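Local coordinates for protein malate dehydrogenase (Entamoeba histolytica, PDB 3I0P) that probably catalyses the NAD-dependent interconversion of malate and oxaloacetate, as a two-chain member of the malate/L-lactate dehydrogenase family, at residues T80-V85 against K109-G114. Sequence-based numbering, arbitrary orientation.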
ATOM      1  N   THR A  80      23.615  -4.122   8.238  1.00 27.39           N
ATOM      2  CA  THR A  80      24.401  -3.811   7.040  1.00 26.76           C
ATOM      3  C   THR A  80      24.378  -2.305   6.820  1.00 26.76           C
ATOM      4  O   THR A  80      23.885  -1.563   7.673  1.00 26.70           O
ATOM      5  CB  THR A  80      23.898  -4.543   5.767  1.00 26.66           C
ATOM      6  OG1 THR A  80      22.847  -3.795   5.152  1.00 26.15           O
ATOM      7  CG2 THR A  80      23.406  -5.957   6.080  1.00 26.89           C
ATOM      8  N   SER A  81      24.907  -1.858   5.682  1.00 26.82           N
ATOM      9  CA  SER A  81      24.935  -0.431   5.322  1.00 27.00           C
ATOM     10  C   SER A  81      23.570   0.245   5.399  1.00 26.79           C
ATOM     11  O   SER A  81      23.447   1.344   5.956  1.00 26.93           O
ATOM     12  CB  SER A  81      25.481  -0.248   3.902  1.00 27.08           C
ATOM     13  OG  SER A  81      26.890  -0.335   3.878  1.00 28.58           O
ATOM     14  N   THR A  82      22.561  -0.418   4.833  1.00 26.22           N
ATOM     15  CA  THR A  82      21.250   0.180   4.627  1.00 25.98           C
ATOM     16  C   THR A  82      20.161  -0.512   5.432  1.00 25.74           C
ATOM     17  O   THR A  82      19.004  -0.090   5.399  1.00 25.80           O
ATOM     18  CB  THR A  82      20.836   0.112   3.140  1.00 26.15           C
ATOM     19  OG1 THR A  82      20.890  -1.253   2.696  1.00 26.22           O
ATOM     20  CG2 THR A  82      21.747   0.960   2.269  1.00 25.48           C
ATOM     21  N   THR A  83      20.517  -1.583   6.135  1.00 25.33           N
ATOM     22  CA  THR A  83      19.517  -2.396   6.841  1.00 24.97           C
ATOM     23  C   THR A  83      19.878  -2.660   8.296  1.00 25.12           C
ATOM     24  O   THR A  83      21.013  -2.412   8.721  1.00 25.29           O
ATOM     25  CB  THR A  83      19.291  -3.776   6.167  1.00 24.82           C
ATOM     26  OG1 THR A  83      20.398  -4.642   6.449  1.00 23.23           O
ATOM     27  CG2 THR A  83      19.091  -3.636   4.657  1.00 24.55           C
ATOM     28  N   CYS A  84      18.902  -3.171   9.048  1.00 24.82           N
ATOM     29  CA  CYS A  84      19.139  -3.646  10.403  1.00 24.46           C
ATOM     30  C   CYS A  84      17.984  -4.506  10.925  1.00 24.18           C
ATOM     31  O   CYS A  84      16.821  -4.264  10.587  1.00 23.71           O
ATOM     32  CB  CYS A  84      19.411  -2.472  11.351  1.00 24.54           C
ATOM     33  SG  CYS A  84      20.004  -2.988  12.977  1.00 25.34           S
ATOM     34  N   VAL A  85      18.321  -5.518  11.732  1.00 23.93           N
ATOM     35  CA  VAL A  85      17.326  -6.270  12.501  1.00 23.75           C
ATOM     36  C   VAL A  85      17.507  -5.944  13.974  1.00 23.92           C
ATOM     37  O   VAL A  85      18.618  -6.000  14.497  1.00 23.93           O
ATOM     38  CB  VAL A  85      17.450  -7.805  12.318  1.00 23.75           C
ATOM     39  CG1 VAL A  85      16.467  -8.547  13.245  1.00 22.52           C
ATOM     40  CG2 VAL A  85      17.228  -8.200  10.873  1.00 23.34           C
ATOM     41  N   LYS A 109      20.275   8.856   4.927  1.00 28.06           N
ATOM     42  CA  LYS A 109      21.088  10.057   4.757  1.00 28.41           C
ATOM     43  C   LYS A 109      22.503   9.742   4.283  1.00 28.89           C
ATOM     44  O   LYS A 109      23.092  10.501   3.511  1.00 28.82           O
ATOM     45  CB  LYS A 109      21.142  10.851   6.058  1.00 28.20           C
ATOM     46  CG  LYS A 109      19.819  11.487   6.459  1.00 28.53           C
ATOM     47  CD  LYS A 109      19.431  12.603   5.518  1.00 28.64           C
ATOM     48  CE  LYS A 109      18.566  13.612   6.230  1.00 29.99           C
ATOM     49  NZ  LYS A 109      18.066  14.623   5.269  1.00 30.54           N
ATOM     50  N   LYS A 110      23.043   8.617   4.736  1.00 29.46           N
ATOM     51  CA  LYS A 110      24.388   8.225   4.353  1.00 30.24           C
ATOM     52  C   LYS A 110      24.456   7.477   3.012  1.00 30.21           C
ATOM     53  O   LYS A 110      25.419   7.651   2.273  1.00 30.48           O
ATOM     54  CB  LYS A 110      25.044   7.403   5.465  1.00 30.66           C
ATOM     55  CG  LYS A 110      26.564   7.382   5.402  1.00 33.07           C
ATOM     56  CD  LYS A 110      27.145   6.481   6.483  1.00 37.54           C
ATOM     57  CE  LYS A 110      28.589   6.071   6.145  1.00 39.09           C
ATOM     58  NZ  LYS A 110      29.252   5.413   7.310  1.00 39.83           N
ATOM     59  N   TYR A 111      23.442   6.661   2.698  1.00 30.19           N
ATOM     60  CA  TYR A 111      23.486   5.775   1.517  1.00 29.63           C
ATOM     61  C   TYR A 111      22.363   5.966   0.513  1.00 28.75           C
ATOM     62  O   TYR A 111      22.460   5.483  -0.617  1.00 29.03           O
ATOM     63  CB  TYR A 111      23.503   4.309   1.936  1.00 30.16           C
ATOM     64  CG  TYR A 111      24.709   3.912   2.745  1.00 32.53           C
ATOM     65  CD1 TYR A 111      24.626   3.803   4.130  1.00 35.01           C
ATOM     66  CD2 TYR A 111      25.936   3.646   2.129  1.00 34.87           C
ATOM     67  CE1 TYR A 111      25.728   3.440   4.887  1.00 37.14           C
ATOM     68  CE2 TYR A 111      27.048   3.278   2.877  1.00 36.60           C
ATOM     69  CZ  TYR A 111      26.936   3.178   4.257  1.00 38.10           C
ATOM     70  OH  TYR A 111      28.030   2.816   5.023  1.00 40.85           O
ATOM     71  N   GLY A 112      21.298   6.649   0.920  1.00 27.69           N
ATOM     72  CA  GLY A 112      20.150   6.883   0.042  1.00 26.31           C
ATOM     73  C   GLY A 112      18.885   6.230   0.562  1.00 25.53           C
ATOM     74  O   GLY A 112      17.792   6.789   0.448  1.00 25.28           O
ATOM     75  N   MET A 113      19.035   5.042   1.142  1.00 24.72           N
ATOM     76  CA  MET A 113      17.908   4.306   1.693  1.00 24.04           C
ATOM     77  C   MET A 113      18.259   3.569   2.974  1.00 23.05           C
ATOM     78  O   MET A 113      19.422   3.243   3.214  1.00 23.06           O
ATOM     79  CB  MET A 113      17.373   3.323   0.658  1.00 24.53           C
ATOM     80  CG  MET A 113      16.787   4.009  -0.549  1.00 26.35           C
ATOM     81  SD  MET A 113      16.382   2.816  -1.793  1.00 31.23           S
ATOM     82  CE  MET A 113      14.745   2.304  -1.244  1.00 30.12           C
ATOM     83  N   GLY A 114      17.241   3.302   3.784  1.00 21.76           N
ATOM     84  CA  GLY A 114      17.416   2.592   5.031  1.00 20.66           C
ATOM     85  C   GLY A 114      16.175   1.805   5.376  1.00 20.28           C
ATOM     86  O   GLY A 114      15.048   2.268   5.137  1.00 20.40           O
TER
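Thr82 O receives a CA-H...O contact from Gly114 CA at 3.1 Å, with an angle of 145° at the hydrogen. No conventional hydrogen bond joins residues 80-85 to 109-114. The Thr82 backbone is instead hydrogen-bonded to Met115, one residue further along the strand. The methyl of Thr82 turns to the other segment. Its CG2 lies 3.4 Å from Met113 O and 3.8 Å from Tyr111 CB. Thr82 OG1 sits between the backbone N and the carbonyl carbon (chi1 56°) and bonds to Tyr111 O of the second subunit. The reciprocal bond, from Thr82 of the second subunit to Tyr111 O, is also present. Thr82 thus packs through its methyl and holds the subunit interface through its hydroxyl.

Ser81 meets the tyrosine ring. Its CB stands over one face, 3.8 Å from the Tyr111 ring centroid and 15° off the ring normal, as a CH-pi contact. Lys110 CG lies over the opposite face, toward the rim. Ser81 OG lies over the same face as its CB, above the phenol end, 3.5 Å from Tyr111 CZ.

The turn is braced from within. Thr80 OG1 donates to Thr83 OG1 at 2.9 Å and weakly accepts Thr82 N. Thr80 N also bonds to Thr83 O, 3.2 Å away. Thr80 O takes a bond from Lys107 NZ of the helix.

Gly112, the first residue after helix 93-111, has positive phi and lets the chain turn into strand 113-121. The contact lies at one end of a beta-alpha-beta crossover: the hairpin turn before strand 83-87 packs on the helix-to-strand turn leading into its parallel neighbour.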